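Long-range contact in uncharacterized protein YjgB (Bacillus subtilis, PDB 4YGT), which is of unknown function but is probably a secreted lipoprotein, the first structurally characterised member of the DUF4309 family in the PepSY clan: residues A[137-143]-A[155-160]. Numbering follows the deposited sequence.
With EDO (1,2-ethanediol), chain F.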
ATOM      1  N   THR A 137      -9.634   4.121  -8.297  1.00 47.26           N
ATOM      2  CA  THR A 137      -9.422   2.899  -9.090  1.00 45.56           C
ATOM      3  C   THR A 137     -10.668   1.977  -9.033  1.00 48.91           C
ATOM      4  O   THR A 137     -10.689   0.948  -8.354  1.00 46.27           O
ATOM      5  CB  THR A 137      -8.142   2.169  -8.618  1.00 44.47           C
ATOM      6  OG1 THR A 137      -8.313   1.767  -7.258  1.00 41.99           O
ATOM      7  CG2 THR A 137      -6.890   3.026  -8.753  1.00 41.02           C
ATOM      8  N   GLY A 138     -11.698   2.386  -9.747  1.00 47.86           N
ATOM      9  CA  GLY A 138     -12.968   1.675  -9.811  1.00 48.96           C
ATOM     10  C   GLY A 138     -13.718   1.735  -8.500  1.00 52.66           C
ATOM     11  O   GLY A 138     -14.111   2.817  -8.056  1.00 53.02           O
ATOM     12  N   ARG A 139     -13.900   0.563  -7.874  1.00 48.39           N
ATOM     13  CA  ARG A 139     -14.538   0.402  -6.570  1.00 49.18           C
ATOM     14  C   ARG A 139     -13.577   0.763  -5.428  1.00 52.17           C
ATOM     15  O   ARG A 139     -14.007   0.855  -4.278  1.00 53.79           O
ATOM     16  CB  ARG A 139     -14.940  -1.067  -6.374  1.00 49.86           C
ATOM     17  CG  ARG A 139     -15.985  -1.606  -7.304  1.00 62.23           C
ATOM     18  CD  ARG A 139     -16.798  -2.643  -6.581  1.00 67.16           C
ATOM     19  NE  ARG A 139     -16.354  -3.990  -6.913  1.00 71.02           N
ATOM     20  CZ  ARG A 139     -16.985  -5.092  -6.532  1.00 90.66           C
ATOM     21  NH1 ARG A 139     -18.081  -5.015  -5.787  1.00 86.59           N
ATOM     22  NH2 ARG A 139     -16.528  -6.280  -6.894  1.00 81.18           N
ATOM     23  N   TYR A 140     -12.267   0.865  -5.725  1.00 44.39           N
ATOM     24  CA  TYR A 140     -11.239   1.082  -4.709  1.00 41.70           C
ATOM     25  C   TYR A 140     -10.505   2.412  -4.909  1.00 48.53           C
ATOM     26  O   TYR A 140     -10.796   3.157  -5.850  1.00 49.60           O
ATOM     27  CB  TYR A 140     -10.242  -0.121  -4.725  1.00 38.27           C
ATOM     28  CG  TYR A 140     -10.964  -1.453  -4.807  1.00 38.90           C
ATOM     29  CD1 TYR A 140     -11.494  -2.052  -3.668  1.00 41.11           C
ATOM     30  CD2 TYR A 140     -11.213  -2.062  -6.040  1.00 39.25           C
ATOM     31  CE1 TYR A 140     -12.212  -3.247  -3.746  1.00 42.65           C
ATOM     32  CE2 TYR A 140     -11.955  -3.243  -6.131  1.00 39.82           C
ATOM     33  CZ  TYR A 140     -12.446  -3.834  -4.981  1.00 48.41           C
ATOM     34  OH  TYR A 140     -13.153  -5.014  -5.057  1.00 48.71           O
ATOM     35  N   GLU A 141      -9.574   2.728  -3.986  1.00 44.87           N
ATOM     36  CA  GLU A 141      -8.754   3.931  -4.068  1.00 45.34           C
ATOM     37  C   GLU A 141      -7.361   3.651  -3.535  1.00 45.78           C
ATOM     38  O   GLU A 141      -7.190   2.883  -2.581  1.00 42.33           O
ATOM     39  CB  GLU A 141      -9.397   5.128  -3.360  1.00 50.11           C
ATOM     40  CG  GLU A 141     -10.177   4.772  -2.109  1.00 62.73           C
ATOM     41  CD  GLU A 141     -10.798   5.945  -1.387  1.00 78.84           C
ATOM     42  OE1 GLU A 141     -11.382   6.828  -2.058  1.00 77.02           O
ATOM     43  OE2 GLU A 141     -10.719   5.963  -0.139  1.00 73.40           O
ATOM     44  N   LEU A 142      -6.363   4.212  -4.229  1.00 44.01           N
ATOM     45  CA  LEU A 142      -4.943   4.083  -3.896  1.00 43.44           C
ATOM     46  C   LEU A 142      -4.496   5.350  -3.252  1.00 50.75           C
ATOM     47  O   LEU A 142      -4.581   6.415  -3.877  1.00 53.38           O
ATOM     48  CB  LEU A 142      -4.112   3.865  -5.144  1.00 43.42           C
ATOM     49  CG  LEU A 142      -3.753   2.511  -5.579  1.00 46.12           C
ATOM     50  CD1 LEU A 142      -2.801   2.622  -6.726  1.00 47.36           C
ATOM     51  CD2 LEU A 142      -3.101   1.710  -4.461  1.00 47.30           C
ATOM     52  N   HIS A 143      -4.046   5.249  -2.013  1.00 45.10           N
ATOM     53  CA  HIS A 143      -3.603   6.378  -1.221  1.00 46.68           C
ATOM     54  C   HIS A 143      -2.085   6.382  -1.158  1.00 47.73           C
ATOM     55  O   HIS A 143      -1.510   5.571  -0.428  1.00 42.01           O
ATOM     56  CB  HIS A 143      -4.197   6.270   0.189  1.00 48.64           C
ATOM     57  CG  HIS A 143      -5.686   6.397   0.248  1.00 54.31           C
ATOM     58  ND1 HIS A 143      -6.292   7.517   0.793  1.00 59.40           N
ATOM     59  CD2 HIS A 143      -6.647   5.520  -0.122  1.00 55.50           C
ATOM     60  CE1 HIS A 143      -7.590   7.291   0.726  1.00 59.98           C
ATOM     61  NE2 HIS A 143      -7.854   6.105   0.182  1.00 57.85           N
ATOM     62  N   VAL A 155       1.821   3.064   0.610  1.00 40.12           N
ATOM     63  CA  VAL A 155       0.726   3.165  -0.352  1.00 37.98           C
ATOM     64  C   VAL A 155      -0.407   2.317   0.203  1.00 39.78           C
ATOM     65  O   VAL A 155      -0.191   1.150   0.503  1.00 35.78           O
ATOM     66  CB  VAL A 155       1.163   2.719  -1.762  1.00 40.99           C
ATOM     67  CG1 VAL A 155       0.043   2.925  -2.766  1.00 41.48           C
ATOM     68  CG2 VAL A 155       2.418   3.457  -2.211  1.00 43.50           C
ATOM     69  N   ASN A 156      -1.582   2.919   0.424  1.00 39.81           N
ATOM     70  CA  ASN A 156      -2.760   2.237   0.965  1.00 38.89           C
ATOM     71  C   ASN A 156      -3.797   1.905  -0.083  1.00 44.08           C
ATOM     72  O   ASN A 156      -4.049   2.703  -0.981  1.00 45.62           O
ATOM     73  CB  ASN A 156      -3.428   3.079   2.047  1.00 38.02           C
ATOM     74  CG  ASN A 156      -2.539   3.466   3.187  1.00 53.46           C
ATOM     75  OD1 ASN A 156      -1.488   2.868   3.408  1.00 52.16           O
ATOM     76  ND2 ASN A 156      -2.949   4.486   3.942  1.00 42.64           N
ATOM     77  N   LEU A 157      -4.420   0.725   0.044  1.00 40.38           N
ATOM     78  CA  LEU A 157      -5.521   0.326  -0.822  1.00 39.01           C
ATOM     79  C   LEU A 157      -6.735   0.008   0.017  1.00 42.26           C
ATOM     80  O   LEU A 157      -6.644  -0.798   0.935  1.00 40.17           O
ATOM     81  CB  LEU A 157      -5.157  -0.866  -1.712  1.00 37.67           C
ATOM     82  CG  LEU A 157      -6.212  -1.296  -2.746  1.00 41.78           C
ATOM     83  CD1 LEU A 157      -6.438  -0.236  -3.797  1.00 42.64           C
ATOM     84  CD2 LEU A 157      -5.818  -2.569  -3.380  1.00 41.90           C
ATOM     85  N   LYS A 158      -7.881   0.645  -0.298  1.00 42.11           N
ATOM     86  CA  LYS A 158      -9.136   0.375   0.402  1.00 42.99           C
ATOM     87  C   LYS A 158     -10.318   0.576  -0.533  1.00 47.25           C
ATOM     88  O   LYS A 158     -10.147   1.138  -1.611  1.00 46.23           O
ATOM     89  CB  LYS A 158      -9.277   1.215   1.694  1.00 45.64           C
ATOM     90  CG  LYS A 158      -9.334   2.728   1.540  1.00 60.51           C
ATOM     91  CD  LYS A 158      -9.805   3.342   2.856  1.00 70.14           C
ATOM     92  CE  LYS A 158      -9.508   4.813   2.982  1.00 91.13           C
ATOM     93  NZ  LYS A 158      -9.464   5.245   4.410  1.00100.88           N
ATOM     94  N   ALA A 159     -11.516   0.124  -0.127  1.00 46.32           N
ATOM     95  CA  ALA A 159     -12.726   0.349  -0.921  1.00 49.28           C
ATOM     96  C   ALA A 159     -13.164   1.794  -0.820  1.00 55.22           C
ATOM     97  O   ALA A 159     -12.997   2.421   0.245  1.00 56.90           O
ATOM     98  CB  ALA A 159     -13.849  -0.561  -0.449  1.00 52.32           C
ATOM     99  N   LYS A 160     -13.692   2.342  -1.928  1.00 52.09           N
ATOM    100  CA  LYS A 160     -14.258   3.699  -1.975  1.00 56.87           C
ATOM    101  C   LYS A 160     -15.452   3.808  -0.995  1.00 77.74           C
ATOM    102  O   LYS A 160     -16.331   2.910  -1.015  1.00 76.94           O
ATOM    103  CB  LYS A 160     -14.719   4.077  -3.403  1.00 59.96           C
ATOM    104  CG  LYS A 160     -13.632   4.686  -4.294  1.00 67.55           C
ATOM    105  CD  LYS A 160     -14.158   5.831  -5.168  1.00 79.01           C
ATOM    106  CE  LYS A 160     -15.048   5.373  -6.319  1.00100.69           C
ATOM    107  NZ  LYS A 160     -15.822   6.481  -6.978  1.00105.50           N
ATOM    108  OXT LYS A 160     -15.489   4.773  -0.196  1.00104.58           O
TER
HETATM  109  C1  EDO F 205     -13.605  -5.520  -9.423  1.00 71.95           C
HETATM  110  O1  EDO F 205     -14.524  -4.536  -8.940  1.00 72.04           O
HETATM  111  C2  EDO F 205     -12.772  -6.159  -8.264  1.00 73.26           C
HETATM  112  O2  EDO F 205     -13.511  -7.042  -7.414  1.00 73.55           O
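The carbonyl oxygen of Asn156 is met by two groups of the facing strand: His143 N donates to it at 2.7 Å from Asn156 O in an almost straight bond (175°) lying in the carbonyl plane, and Leu142 CA makes a CA-H...O contact with the same oxygen. Asn156 N answers by binding His143 O, which makes this a hydrogen-bonded antiparallel pair. The next such pair, Glu141 with Lys158, is less even, with Glu141 N to Lys158 O at 2.9 Å but Lys158 N to Glu141 O at 3.3 Å. Beyond it, Lys160 N reaches Arg139 O at 2.8 Å, continuing the backbone bonding to the last residue of the chain.

These two central strands, 140-146 and 152-159, form a beta hairpin within the antiparallel sheet; a type II' turn from Thr137 to Tyr140 leads into the first from strand 131-137. One face carries Glu141, His143, Asn156 and Lys158. There Glu141 OE2 lies at the edge of the imidazole, in its plane, and takes a weak bond from His143 NE2, while ND1 binds Asp132. Lys158 crosses both obliquely, its CE 3.5 Å from His143 NE2, but its NZ extends past them, 4.8 Å from Glu141 OE2. On the opposite face Leu142 CD2 lies between Val155 CG1 and Leu157 CD1, and Ala27 of helix 14-27 packs on both leucines. Leu157 has its CG trans to the amide N (chi1 -175°), and the turn at chi2 (65°) then lays CD1 near the Glu141 carbonyl oxygen and against Tyr140 CB. At the outer end, ethanediol, probably from the crystallisation liquor, bridges two side chains: Arg139 NE donates to its O1 at 2.8 Å, and its O2 pairs with Tyr140 OH.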